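Local coordinates for protein possible galactose mutarotase (PDB 4RNL) that probably interconverts the alpha and beta anomers of galactose or a related aldose, as aldose 1-epimerases do, although its function has not been established, at residues G132-R137 with R153-L158; A162-S167 with R333-Y338; N178-T183 with L307-F312; E253-V258 with A273-G278. All coordinates share one frame; numbering follows the deposited sequence.

Contact 1. Residues G132-R137 with R153-L158; sequences GVQLHR and RVTYTL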
loop_
_atom_site.group_PDB
_atom_site.type_symbol
_atom_site.label_atom_id
_atom_site.label_comp_id
_atom_site.label_asym_id
_atom_site.label_seq_id
_atom_site.Cartn_x
_atom_site.Cartn_y
_atom_site.Cartn_z
ATOM N N GLY A 132 16.301 7.740 6.178
ATOM C CA GLY A 132 15.130 7.068 6.715
ATOM C C GLY A 132 15.322 5.864 7.626
ATOM O O GLY A 132 16.240 5.807 8.450
ATOM N N VAL A 133 14.422 4.897 7.475
ATOM C CA VAL A 133 14.404 3.721 8.334
ATOM C C VAL A 133 14.208 2.451 7.500
ATOM O O VAL A 133 13.437 2.432 6.521
ATOM C CB VAL A 133 13.315 3.852 9.435
ATOM C CG1 VAL A 133 11.918 4.056 8.805
ATOM C CG2 VAL A 133 13.313 2.632 10.348
ATOM N N GLN A 134 14.944 1.402 7.863
ATOM C CA GLN A 134 14.785 0.097 7.230
ATOM C C GLN A 134 14.153 -0.886 8.206
ATOM O O GLN A 134 14.671 -1.094 9.307
ATOM C CB GLN A 134 16.146 -0.428 6.758
ATOM C CG GLN A 134 16.116 -1.803 6.086
ATOM C CD GLN A 134 17.466 -2.180 5.501
ATOM O OE1 GLN A 134 18.257 -2.875 6.135
ATOM N NE2 GLN A 134 17.743 -1.707 4.291
ATOM N N LEU A 135 13.026 -1.477 7.804
ATOM C CA LEU A 135 12.368 -2.516 8.593
ATOM C C LEU A 135 12.811 -3.887 8.099
ATOM O O LEU A 135 12.992 -4.099 6.898
ATOM C CB LEU A 135 10.846 -2.398 8.475
ATOM C CG LEU A 135 10.296 -1.043 8.913
ATOM C CD1 LEU A 135 8.787 -1.080 8.954
ATOM C CD2 LEU A 135 10.851 -0.654 10.260
ATOM N N HIS A 136 12.985 -4.821 9.023
ATOM C CA HIS A 136 13.464 -6.156 8.665
ATOM C C HIS A 136 12.734 -7.207 9.477
ATOM O O HIS A 136 12.604 -7.071 10.687
ATOM C CB HIS A 136 14.964 -6.266 8.934
ATOM C CG HIS A 136 15.517 -7.642 8.723
ATOM N ND1 HIS A 136 16.358 -8.256 9.625
ATOM C CD2 HIS A 136 15.351 -8.524 7.704
ATOM C CE1 HIS A 136 16.685 -9.458 9.178
ATOM N NE2 HIS A 136 16.090 -9.640 8.010
ATOM N N ARG A 137 12.274 -8.267 8.816
ATOM C CA ARG A 137 11.658 -9.385 9.528
ATOM C C ARG A 137 11.690 -10.627 8.663
ATOM O O ARG A 137 11.410 -10.561 7.468
ATOM C CB ARG A 137 10.202 -9.056 9.888
ATOM C CG ARG A 137 9.488 -10.154 10.666
ATOM C CD ARG A 137 8.018 -9.802 10.881
ATOM N NE ARG A 137 7.307 -10.832 11.633
ATOM C CZ ARG A 137 6.663 -11.851 11.072
ATOM N NH1 ARG A 137 6.641 -11.981 9.747
ATOM N NH2 ARG A 137 6.039 -12.740 11.839
ATOM N N ARG A 153 13.119 -7.060 3.762
ATOM C CA ARG A 153 13.550 -5.734 4.186
ATOM C C ARG A 153 12.766 -4.693 3.412
ATOM O O ARG A 153 12.653 -4.772 2.191
ATOM C CB ARG A 153 15.048 -5.526 3.927
ATOM C CG ARG A 153 15.932 -6.224 4.923
ATOM C CD ARG A 153 17.399 -5.944 4.676
ATOM N NE ARG A 153 18.200 -6.487 5.771
ATOM C CZ ARG A 153 18.522 -7.770 5.893
ATOM N NH1 ARG A 153 18.117 -8.646 4.981
ATOM N NH2 ARG A 153 19.247 -8.175 6.927
ATOM N N VAL A 154 12.225 -3.719 4.128
ATOM C CA VAL A 154 11.471 -2.649 3.495
ATOM C C VAL A 154 12.068 -1.335 3.967
ATOM O O VAL A 154 12.142 -1.071 5.168
ATOM C CB VAL A 154 9.980 -2.721 3.856
ATOM C CG1 VAL A 154 9.229 -1.560 3.218
ATOM C CG2 VAL A 154 9.386 -4.048 3.388
ATOM N N THR A 155 12.522 -0.522 3.018
ATOM C CA THR A 155 13.271 0.671 3.364
ATOM C C THR A 155 12.475 1.897 2.970
ATOM O O THR A 155 12.098 2.055 1.808
ATOM C CB THR A 155 14.645 0.679 2.669
ATOM O OG1 THR A 155 15.359 -0.519 3.011
ATOM C CG2 THR A 155 15.468 1.896 3.110
ATOM N N TYR A 156 12.218 2.756 3.949
ATOM C CA TYR A 156 11.438 3.971 3.749
ATOM C C TYR A 156 12.412 5.145 3.831
ATOM O O TYR A 156 13.027 5.362 4.874
ATOM C CB TYR A 156 10.407 4.143 4.872
ATOM C CG TYR A 156 9.369 3.040 5.053
ATOM C CD1 TYR A 156 9.720 1.809 5.608
ATOM C CD2 TYR A 156 8.032 3.257 4.730
ATOM C CE1 TYR A 156 8.763 0.806 5.810
ATOM C CE2 TYR A 156 7.068 2.259 4.925
ATOM C CZ TYR A 156 7.447 1.042 5.456
ATOM O OH TYR A 156 6.486 0.066 5.663
ATOM N N THR A 157 12.576 5.895 2.746
ATOM C CA THR A 157 13.447 7.078 2.797
ATOM C C THR A 157 12.758 8.311 2.242
ATOM O O THR A 157 11.817 8.219 1.454
ATOM C CB THR A 157 14.760 6.867 2.044
ATOM O OG1 THR A 157 14.474 6.424 0.711
ATOM C CG2 THR A 157 15.614 5.815 2.749
ATOM N N LEU A 158 13.243 9.471 2.661
ATOM C CA LEU A 158 12.619 10.725 2.289
ATOM C C LEU A 158 13.674 11.613 1.672
ATOM O O LEU A 158 14.776 11.737 2.203
ATOM C CB LEU A 158 12.024 11.401 3.533
ATOM C CG LEU A 158 11.365 12.769 3.373
ATOM C CD1 LEU A 158 10.182 12.699 2.400
ATOM C CD2 LEU A 158 10.913 13.298 4.736
#
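Arg-153 lays its guanidinium flat on the imidazole of His-136, the two planes only 14° apart and their centres 3.9 Å from each other. NH2 of the arginine sits over one face near the rim, close to CE1 and NE2. With CG anti to its own carbonyl carbon (chi1 -76°) and the chain extended as far as NE, the arginine runs out past CD2 of the histidine before its head turns onto the ring. His-136 NE2 has its polar partner in Asp-151, which helps hold the ring's rotation. Gln-134 comes to the guanidinium edge instead: its OE1, weakly bonded to Arg-127, lies near the guanidinium plane, 3.6 Å from Arg-153 NE, and the amide plane stands at 75° to it. Its NE2 donates to Thr-155 OG1 over 3.0 Å, the oxygen lying almost in the amide plane. A leucine here would probably leave Thr-155 OG1 without this donor and the Arg-153 chain less confined on that side.

The two strands, 132-139 and 150-159, form an antiparallel beta hairpin near one end of the large sheet of this galactose mutarotase-like domain. Backbone bonds pair Val-133 with Tyr-156 and Leu-135 with Val-154; Tyr-156 N reaches Val-133 O at 2.9 Å.

The other face of the hairpin is mostly apolar. Leu-135 points CD1 at CE1 of Tyr-156, 3.7 Å away, while Val-133 O meets the edge of that ring and Val-133 CG1 lies 4.2 Å from Tyr-156 CB. Trp-25, from strand 21-28, packs on Val-133 on this same face, and Ile-165 of the next strand touches the tyrosine.

Contact 2. Residues A162-S167 with R333-Y338; sequences ALRIVS and RSETVY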
loop_
_atom_site.group_PDB
_atom_site.type_symbol
_atom_site.label_atom_id
_atom_site.label_comp_id
_atom_site.label_asym_id
_atom_site.label_seq_id
_atom_site.Cartn_x
_atom_site.Cartn_y
_atom_site.Cartn_z
ATOM N N ALA A 162 9.640 13.772 -1.759
ATOM C CA ALA A 162 9.366 12.414 -2.240
ATOM C C ALA A 162 9.647 11.352 -1.187
ATOM O O ALA A 162 10.744 11.296 -0.636
ATOM C CB ALA A 162 10.176 12.122 -3.500
ATOM N N LEU A 163 8.659 10.497 -0.931
ATOM C CA LEU A 163 8.839 9.336 -0.058
ATOM C C LEU A 163 9.090 8.104 -0.919
ATOM O O LEU A 163 8.282 7.776 -1.789
ATOM C CB LEU A 163 7.576 9.087 0.773
ATOM C CG LEU A 163 7.543 7.785 1.575
ATOM C CD1 LEU A 163 8.556 7.844 2.710
ATOM C CD2 LEU A 163 6.136 7.521 2.105
ATOM N N ARG A 164 10.197 7.414 -0.665
ATOM C CA ARG A 164 10.535 6.220 -1.442
ATOM C C ARG A 164 10.424 4.975 -0.574
ATOM O O ARG A 164 10.918 4.943 0.549
ATOM C CB ARG A 164 11.951 6.328 -2.025
ATOM C CG ARG A 164 12.431 5.064 -2.739
ATOM C CD ARG A 164 13.877 5.187 -3.213
ATOM N NE ARG A 164 13.978 5.846 -4.516
ATOM C CZ ARG A 164 14.317 7.118 -4.687
ATOM N NH1 ARG A 164 14.598 7.873 -3.638
ATOM N NH2 ARG A 164 14.381 7.634 -5.905
ATOM N N ILE A 165 9.752 3.946 -1.090
ATOM C CA ILE A 165 9.660 2.682 -0.353
ATOM C C ILE A 165 10.200 1.560 -1.230
ATOM O O ILE A 165 9.646 1.285 -2.297
ATOM C CB ILE A 165 8.208 2.340 0.055
ATOM C CG1 ILE A 165 7.599 3.473 0.887
ATOM C CG2 ILE A 165 8.182 1.063 0.883
ATOM C CD1 ILE A 165 6.101 3.275 1.203
ATOM N N VAL A 166 11.288 0.926 -0.795
ATOM C CA VAL A 166 11.874 -0.180 -1.561
ATOM C C VAL A 166 11.709 -1.450 -0.751
ATOM O O VAL A 166 12.146 -1.504 0.399
ATOM C CB VAL A 166 13.372 0.067 -1.841
ATOM C CG1 VAL A 166 13.984 -1.104 -2.634
ATOM C CG2 VAL A 166 13.555 1.388 -2.585
ATOM N N SER A 167 11.069 -2.461 -1.335
ATOM C CA SER A 167 10.857 -3.722 -0.630
ATOM C C SER A 167 11.737 -4.799 -1.262
ATOM O O SER A 167 11.736 -4.962 -2.481
ATOM C CB SER A 167 9.381 -4.129 -0.686
ATOM O OG SER A 167 8.543 -3.045 -0.285
ATOM N N ARG A 333 12.518 -7.537 -5.646
ATOM C CA ARG A 333 12.674 -6.102 -5.413
ATOM C C ARG A 333 11.495 -5.345 -5.992
ATOM O O ARG A 333 11.123 -5.535 -7.152
ATOM C CB ARG A 333 13.974 -5.561 -6.017
ATOM C CG ARG A 333 14.194 -4.052 -5.741
ATOM C CD ARG A 333 15.401 -3.472 -6.496
ATOM N NE ARG A 333 15.725 -2.121 -6.033
ATOM C CZ ARG A 333 15.167 -1.011 -6.512
ATOM N NH1 ARG A 333 14.264 -1.081 -7.482
ATOM N NH2 ARG A 333 15.508 0.171 -6.018
ATOM N N SER A 334 10.904 -4.480 -5.184
ATOM C CA SER A 334 9.828 -3.632 -5.664
ATOM C C SER A 334 10.078 -2.228 -5.150
ATOM O O SER A 334 10.570 -2.053 -4.037
ATOM C CB SER A 334 8.484 -4.148 -5.169
ATOM O OG SER A 334 7.442 -3.362 -5.704
ATOM N N GLU A 335 9.766 -1.222 -5.956
ATOM C CA GLU A 335 10.043 0.146 -5.549
ATOM C C GLU A 335 8.914 1.057 -5.974
ATOM O O GLU A 335 8.488 1.039 -7.130
ATOM C CB GLU A 335 11.371 0.632 -6.152
ATOM C CG GLU A 335 11.645 2.125 -5.895
ATOM C CD GLU A 335 12.943 2.615 -6.527
ATOM O OE1 GLU A 335 13.558 1.855 -7.299
ATOM O OE2 GLU A 335 13.344 3.771 -6.259
ATOM N N THR A 336 8.427 1.846 -5.023
ATOM C CA THR A 336 7.364 2.800 -5.278
ATOM C C THR A 336 7.768 4.150 -4.677
ATOM O O THR A 336 8.361 4.209 -3.598
ATOM C CB THR A 336 6.014 2.282 -4.725
ATOM O OG1 THR A 336 5.651 1.071 -5.422
ATOM C CG2 THR A 336 4.912 3.316 -4.940
ATOM N N VAL A 337 7.507 5.230 -5.406
ATOM C CA VAL A 337 7.879 6.561 -4.937
ATOM C C VAL A 337 6.640 7.441 -4.943
ATOM O O VAL A 337 5.914 7.499 -5.937
ATOM C CB VAL A 337 8.951 7.210 -5.837
ATOM C CG1 VAL A 337 9.352 8.579 -5.280
ATOM C CG2 VAL A 337 10.175 6.309 -5.976
ATOM N N TYR A 338 6.390 8.108 -3.819
ATOM C CA TYR A 338 5.287 9.046 -3.711
ATOM C C TYR A 338 5.887 10.441 -3.758
ATOM O O TYR A 338 6.482 10.882 -2.779
ATOM C CB TYR A 338 4.579 8.872 -2.368
ATOM C CG TYR A 338 3.915 7.527 -2.149
ATOM C CD1 TYR A 338 4.665 6.391 -1.859
ATOM C CD2 TYR A 338 2.531 7.409 -2.190
ATOM C CE1 TYR A 338 4.053 5.164 -1.641
ATOM C CE2 TYR A 338 1.910 6.196 -1.966
ATOM C CZ TYR A 338 2.675 5.079 -1.694
ATOM O OH TYR A 338 2.047 3.874 -1.481
HETATM O O HOH W 1 7.934 -0.983 -2.091
#
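Tyr-338 swings its ring back over the neighbouring strand, where CE1 comes 4.0 Å from CD1 of Ile-165 and Leu-163 O lies at the ring edge, near its plane. The tyrosine holds CG anti to its own carbonyl carbon (chi1 -64°), a setting that carries the ring along the sheet toward Ile-165. Asn-181 and Leu-272 close in on this buried side, where Thr-336 OG1 is bonded to Thr-309.

Charged groups hold the opposite face. Glu-335, an extended chain crossing Val-166, whose CG2 touches its CG, presents one carboxylate oxygen to each of two arginines. OE2 takes NE of Arg-164 at 2.8 Å, met nearly head-on along its C-O direction and within the guanidinium plane, in one of the two conformers of Arg-164, so this bond may not be permanent. OE1 receives both NH1 and NH2 of Arg-333, at 3.0 and 2.9 Å, an end-on grip on a single oxygen from one face of the carboxylate. Val-166 CG1 lies over a face of that second guanidinium. A leucine in place of Glu-335 would probably leave Arg-333 without its counter-charge and freer to swing away.

Main-chain bonds join Leu-163 to Tyr-338, Ile-165 to Thr-336 and Ser-167 to Ser-334, each pair bonded both ways; Ile-165 N to Thr-336 O is almost straight at 176°. A water donates to Ile-165 O and also bonds to Ser-167 OG. Here strands far apart in sequence, 162-171 and 332-342, run antiparallel at the middle of the large sheet, as expected in the beta-sandwich of the galactose mutarotase-like fold.

Contact 3. Residues N178-T183 with L307-F312; sequences NLTNHT and LETQHF. With GOL (glycerol), chain E.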
loop_
_atom_site.group_PDB
_atom_site.type_symbol
_atom_site.label_atom_id
_atom_site.label_comp_id
_atom_site.label_asym_id
_atom_site.label_seq_id
_atom_site.Cartn_x
_atom_site.Cartn_y
_atom_site.Cartn_z
ATOM N N ASN A 178 4.134 -10.733 -2.837
ATOM C CA ASN A 178 3.538 -9.561 -3.471
ATOM C C ASN A 178 3.349 -8.527 -2.371
ATOM O O ASN A 178 2.339 -8.548 -1.662
ATOM C CB ASN A 178 2.198 -9.956 -4.099
ATOM C CG ASN A 178 1.525 -8.821 -4.874
ATOM O OD1 ASN A 178 2.175 -7.913 -5.403
ATOM N ND2 ASN A 178 0.200 -8.876 -4.940
ATOM N N LEU A 179 4.336 -7.652 -2.186
ATOM C CA LEU A 179 4.278 -6.681 -1.091
ATOM C C LEU A 179 3.836 -5.312 -1.581
ATOM O O LEU A 179 4.216 -4.885 -2.664
ATOM C CB LEU A 179 5.645 -6.554 -0.428
ATOM C CG LEU A 179 6.303 -7.878 -0.050
ATOM C CD1 LEU A 179 7.671 -7.653 0.562
ATOM C CD2 LEU A 179 5.416 -8.628 0.917
ATOM N N THR A 180 3.039 -4.612 -0.782
ATOM C CA THR A 180 2.608 -3.271 -1.172
ATOM C C THR A 180 2.454 -2.433 0.073
ATOM O O THR A 180 2.558 -2.944 1.188
ATOM C CB THR A 180 1.259 -3.279 -1.929
ATOM O OG1 THR A 180 1.028 -1.985 -2.512
ATOM C CG2 THR A 180 0.101 -3.610 -0.992
ATOM N N ASN A 181 2.220 -1.144 -0.118
ATOM C CA ASN A 181 1.848 -0.295 1.005
ATOM C C ASN A 181 0.430 0.201 0.788
ATOM O O ASN A 181 0.080 0.663 -0.304
ATOM C CB ASN A 181 2.808 0.877 1.185
ATOM C CG ASN A 181 2.466 1.691 2.419
ATOM O OD1 ASN A 181 1.609 2.570 2.372
ATOM N ND2 ASN A 181 3.082 1.347 3.546
ATOM N N HIS A 182 -0.385 0.093 1.829
ATOM C CA HIS A 182 -1.820 0.328 1.726
ATOM C C HIS A 182 -2.199 1.717 2.258
ATOM O O HIS A 182 -3.263 1.896 2.842
ATOM C CB HIS A 182 -2.537 -0.763 2.521
ATOM C CG HIS A 182 -3.938 -1.040 2.069
ATOM N ND1 HIS A 182 -4.929 -0.085 2.085
ATOM C CD2 HIS A 182 -4.521 -2.182 1.629
ATOM C CE1 HIS A 182 -6.060 -0.617 1.656
ATOM N NE2 HIS A 182 -5.842 -1.891 1.377
ATOM N N THR A 183 -1.323 2.699 2.065
ATOM C CA THR A 183 -1.637 4.083 2.436
ATOM C C THR A 183 -2.886 4.572 1.675
ATOM O O THR A 183 -3.016 4.339 0.471
ATOM C CB THR A 183 -0.425 5.011 2.145
ATOM O OG1 THR A 183 0.587 4.819 3.153
ATOM C CG2 THR A 183 -0.834 6.477 2.142
ATOM N N LEU A 307 -3.946 3.820 -3.429
ATOM C CA LEU A 307 -3.366 3.432 -4.710
ATOM C C LEU A 307 -2.244 2.460 -4.396
ATOM O O LEU A 307 -1.139 2.872 -4.062
ATOM C CB LEU A 307 -2.804 4.655 -5.436
ATOM C CG LEU A 307 -3.813 5.761 -5.754
ATOM C CD1 LEU A 307 -3.108 7.026 -6.235
ATOM C CD2 LEU A 307 -4.767 5.282 -6.802
ATOM N N GLU A 308 -2.540 1.169 -4.470
ATOM C CA GLU A 308 -1.592 0.146 -4.042
ATOM C C GLU A 308 -0.917 -0.490 -5.236
ATOM O O GLU A 308 -1.559 -1.198 -6.021
ATOM C CB GLU A 308 -2.313 -0.943 -3.242
ATOM C CG GLU A 308 -3.294 -0.397 -2.222
ATOM C CD GLU A 308 -4.383 -1.393 -1.892
ATOM O OE1 GLU A 308 -4.058 -2.580 -1.729
ATOM O OE2 GLU A 308 -5.563 -0.990 -1.818
ATOM N N THR A 309 0.382 -0.258 -5.368
ATOM C CA THR A 309 1.134 -0.846 -6.477
ATOM C C THR A 309 1.408 -2.297 -6.137
ATOM O O THR A 309 1.792 -2.618 -5.012
ATOM C CB THR A 309 2.440 -0.086 -6.703
ATOM O OG1 THR A 309 3.185 -0.086 -5.486
ATOM C CG2 THR A 309 2.146 1.376 -7.089
ATOM N N GLN A 310 1.211 -3.187 -7.108
ATOM C CA GLN A 310 1.156 -4.606 -6.787
ATOM C C GLN A 310 1.222 -5.465 -8.038
ATOM O O GLN A 310 1.115 -4.962 -9.161
ATOM C CB GLN A 310 -0.175 -4.876 -6.079
ATOM C CG GLN A 310 -1.370 -4.554 -6.985
ATOM C CD GLN A 310 -2.688 -4.989 -6.401
ATOM O OE1 GLN A 310 -2.782 -5.277 -5.209
ATOM N NE2 GLN A 310 -3.724 -5.052 -7.244
ATOM N N HIS A 311 1.417 -6.766 -7.850
ATOM C CA HIS A 311 1.085 -7.724 -8.901
ATOM C C HIS A 311 -0.423 -8.008 -8.823
ATOM O O HIS A 311 -1.069 -7.671 -7.829
ATOM C CB HIS A 311 1.919 -9.002 -8.764
ATOM C CG HIS A 311 3.282 -8.901 -9.384
ATOM N ND1 HIS A 311 4.143 -7.855 -9.121
ATOM C CD2 HIS A 311 3.931 -9.716 -10.246
ATOM C CE1 HIS A 311 5.262 -8.028 -9.802
ATOM N NE2 HIS A 311 5.160 -9.150 -10.494
ATOM N N PHE A 312 -0.982 -8.602 -9.874
ATOM C CA PHE A 312 -2.438 -8.714 -10.019
ATOM C C PHE A 312 -3.067 -9.644 -8.977
ATOM O O PHE A 312 -2.437 -10.616 -8.546
ATOM C CB PHE A 312 -2.800 -9.258 -11.413
ATOM C CG PHE A 312 -2.319 -8.418 -12.571
ATOM C CD1 PHE A 312 -1.757 -7.157 -12.383
ATOM C CD2 PHE A 312 -2.447 -8.902 -13.867
ATOM C CE1 PHE A 312 -1.326 -6.405 -13.475
ATOM C CE2 PHE A 312 -2.022 -8.160 -14.957
ATOM C CZ PHE A 312 -1.459 -6.907 -14.758
HETATM C C1 GOL E . -8.074 -3.206 -1.377
HETATM O O1 GOL E . -6.779 -3.448 -0.883
HETATM C C2 GOL E . -8.945 -4.453 -1.234
HETATM O O2 GOL E . -9.215 -5.013 -2.517
HETATM C C3 GOL E . -10.245 -4.037 -0.543
HETATM O O3 GOL E . -11.220 -5.053 -0.636
HETATM O O HOH W 2 4.428 -2.527 -3.983
HETATM O O HOH W 3 1.404 1.298 -2.791
HETATM O O HOH W 4 3.845 0.177 -2.482
HETATM O O HOH W 5 -2.809 6.363 -2.061
HETATM O O HOH W 6 -1.016 4.457 -1.577
#
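Thr-309 O is gripped by two donors: Thr-180 OG1, at 2.7 Å, and a water that also donates to Leu-179 O. Thr-180 holds OG1 anti to its backbone N (chi1 -169°), which aims it across the gap to the facing strand, and it meets the carbonyl oxygen tilted out of the carbonyl plane. Further waters bridge the gap, because the strands stand too far apart here for ordinary backbone pairing. One of them donates to Asn-181 O and Leu-307 O and accepts from Thr-309 N.

At one end, Asn-178 OD1 takes the amide of His-311 at 2.8 Å, a nearly straight bond of 168°. The His-311 ring is itself turned to Glu-276 through ND1. Asn-181 OD1 stays within its own segment, accepting from both N and OG1 of Thr-183 and closing an Asx turn.

At the other end, Glu-308 sets its carboxylate over one face of the His-182 ring, the planes 32° apart, with OE2 3.3 Å from NE2 but badly angled for a bond. Glycerol mediates instead: its O1 accepts from His-182 NE2 at 2.9 Å and donates to Glu-308 OE2 at 2.9 Å. Arg-88, His-113 and Asp-242 also bond this glycerol, probably a guest from the crystallisation liquor. A histidine and a glutamate converging on one hydroxyl are consistent with the acid and base of the sugar pocket in galactose mutarotases.

Contact 4. Residues E253-V258 with A273-G278; sequences EAPRTV and ATTEPG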
loop_
_atom_site.group_PDB
_atom_site.type_symbol
_atom_site.label_atom_id
_atom_site.label_comp_id
_atom_site.label_asym_id
_atom_site.label_seq_id
_atom_site.Cartn_x
_atom_site.Cartn_y
_atom_site.Cartn_z
ATOM N N GLU A 253 12.077 -2.585 -14.548
ATOM C CA GLU A 253 13.242 -2.671 -13.667
ATOM C C GLU A 253 13.505 -1.391 -12.869
ATOM O O GLU A 253 14.113 -1.435 -11.795
ATOM C CB GLU A 253 14.483 -3.070 -14.454
ATOM C CG GLU A 253 14.458 -4.499 -14.956
ATOM C CD GLU A 253 15.730 -4.862 -15.682
ATOM O OE1 GLU A 253 16.817 -4.612 -15.119
ATOM O OE2 GLU A 253 15.647 -5.377 -16.820
ATOM N N ALA A 254 13.050 -0.259 -13.399
ATOM C CA ALA A 254 13.183 1.023 -12.712
ATOM C C ALA A 254 11.804 1.655 -12.652
ATOM O O ALA A 254 10.992 1.449 -13.559
ATOM C CB ALA A 254 14.149 1.929 -13.465
ATOM N N PRO A 255 11.518 2.412 -11.583
ATOM C CA PRO A 255 10.163 2.951 -11.460
ATOM C C PRO A 255 9.875 4.034 -12.495
ATOM O O PRO A 255 10.792 4.724 -12.950
ATOM C CB PRO A 255 10.146 3.539 -10.045
ATOM C CG PRO A 255 11.588 3.819 -9.732
ATOM C CD PRO A 255 12.367 2.745 -10.423
ATOM N N ARG A 256 8.607 4.159 -12.876
ATOM C CA ARG A 256 8.165 5.242 -13.748
ATOM C C ARG A 256 6.826 5.729 -13.228
ATOM O O ARG A 256 6.112 4.978 -12.559
ATOM C CB ARG A 256 8.064 4.776 -15.213
ATOM C CG ARG A 256 6.789 3.984 -15.585
ATOM C CD ARG A 256 6.646 2.659 -14.833
ATOM N NE ARG A 256 5.760 1.710 -15.526
ATOM C CZ ARG A 256 5.335 0.562 -15.001
ATOM N NH1 ARG A 256 4.551 -0.240 -15.704
ATOM N NH2 ARG A 256 5.694 0.219 -13.772
ATOM N N THR A 257 6.491 6.987 -13.507
ATOM C CA THR A 257 5.229 7.560 -13.030
ATOM C C THR A 257 4.054 6.829 -13.672
ATOM O O THR A 257 3.983 6.724 -14.897
ATOM C CB THR A 257 5.140 9.044 -13.385
ATOM O OG1 THR A 257 6.240 9.736 -12.779
ATOM C CG2 THR A 257 3.820 9.644 -12.892
ATOM N N VAL A 258 3.142 6.318 -12.853
ATOM C CA VAL A 258 2.000 5.555 -13.372
ATOM C C VAL A 258 0.676 6.164 -12.934
ATOM O O VAL A 258 -0.385 5.812 -13.462
ATOM C CB VAL A 258 2.025 4.086 -12.909
ATOM C CG1 VAL A 258 3.260 3.361 -13.473
ATOM C CG2 VAL A 258 1.983 4.011 -11.380
ATOM N N ALA A 273 5.196 6.693 -8.700
ATOM C CA ALA A 273 6.039 5.936 -9.631
ATOM C C ALA A 273 6.307 4.556 -9.062
ATOM O O ALA A 273 6.445 4.402 -7.846
ATOM C CB ALA A 273 7.335 6.668 -9.897
ATOM N N THR A 274 6.376 3.545 -9.930
ATOM C CA THR A 274 6.558 2.185 -9.443
ATOM C C THR A 274 7.189 1.265 -10.471
ATOM O O THR A 274 7.155 1.532 -11.673
ATOM C CB THR A 274 5.218 1.569 -8.966
ATOM O OG1 THR A 274 5.467 0.349 -8.255
ATOM C CG2 THR A 274 4.287 1.284 -10.149
ATOM N N THR A 275 7.767 0.175 -9.975
ATOM C CA THR A 275 8.272 -0.910 -10.807
ATOM C C THR A 275 7.165 -1.929 -11.091
ATOM O O THR A 275 7.289 -2.774 -11.981
ATOM C CB THR A 275 9.397 -1.645 -10.075
ATOM O OG1 THR A 275 8.936 -1.999 -8.766
ATOM C CG2 THR A 275 10.631 -0.747 -9.947
ATOM N N GLU A 276 6.086 -1.857 -10.318
ATOM C CA GLU A 276 5.016 -2.866 -10.372
ATOM C C GLU A 276 4.186 -2.819 -11.653
ATOM O O GLU A 276 4.065 -1.764 -12.285
ATOM C CB GLU A 276 4.085 -2.681 -9.163
ATOM C CG GLU A 276 4.736 -3.028 -7.829
ATOM C CD GLU A 276 4.925 -4.526 -7.643
ATOM O OE1 GLU A 276 4.110 -5.309 -8.174
ATOM O OE2 GLU A 276 5.895 -4.931 -6.965
ATOM N N PRO A 277 3.574 -3.957 -12.021
ATOM C CA PRO A 277 2.728 -4.016 -13.217
ATOM C C PRO A 277 1.266 -3.651 -12.952
ATOM O O PRO A 277 0.474 -3.476 -13.891
ATOM C CB PRO A 277 2.803 -5.494 -13.597
ATOM C CG PRO A 277 2.901 -6.200 -12.247
ATOM C CD PRO A 277 3.779 -5.294 -11.421
ATOM N N GLY A 278 0.893 -3.569 -11.686
ATOM C CA GLY A 278 -0.501 -3.353 -11.355
ATOM C C GLY A 278 -0.708 -2.287 -10.298
ATOM O O GLY A 278 0.208 -1.915 -9.556
#
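The guanidinium of Arg-256 presents its edge to two carbonyls of the facing segment, Thr-274 O and Glu-276 O, while CG1 of its neighbour Val-258 lies over one of its faces. NH2 makes both bonds, to Thr-274 O at 2.9 Å and to Glu-276 O at 3.0 Å, the first oxygen almost in the guanidinium plane and the second tilted from it. The side chain is folded to get there: CG sits between the backbone N and the carbonyl carbon (chi1 80°), and a bend at chi2 (-63°) turns the head toward the end of the facing strand and the turn that follows it. NH1 goes on to the carbonyl of Asp-248, tying the arginine to a neighbouring loop.

Thr-274 O is thus bonded twice by one residue, since Arg-256 N also reaches it, at 3.2 Å, from the opposite face of the carbonyl plane. The return bond runs from Thr-274 N to Arg-256 O. This pair belongs to the beta hairpin of strands 256-262 and 268-274, which lies in the same large antiparallel sheet as strand 332-342. Thr-257 and Ala-273 form the adjacent non-hydrogen-bonded pair, their CA atoms 3.9 Å apart.

Beyond the pairing, Thr-274 OG1 accepts from Glu-276 N and closes an ST turn that leads the chain out of the strand; the same hydroxyl is bonded to Thr-336. On the arginine's face, Val-258 CG2 rests 3.8 Å from Thr-274 CG2. Away from it, Pro-255 CB packs 4.2 Å from Ala-273 CB. Thr-275 CG2 lies alongside the Pro-255 ring.

How the contacts relate
Contacts 1, 2 and 4 lie in the large antiparallel sheet and are partly buried, with exposed residues at their margins; contact 3 joins two strands of another sheet and is the most buried, close to the chain's centre. Contacts 1 and 2 are regular pairings on neighbouring strands. Contact 1 is mainly apolar on its buried face, while contact 2 mixes hydroxyls with apolar groups there and has a salt-bridge network on the other. Contact 4 borders contact 2 through strand 268-274 but pairs only briefly, helped by an arginine's grip on carbonyls. Contact 3 relies on side-chain-to-backbone bonds and bridging waters. Thr-336 to Thr-309 links contacts 2 and 3, while Glu-276 joins Ser-334 to His-311.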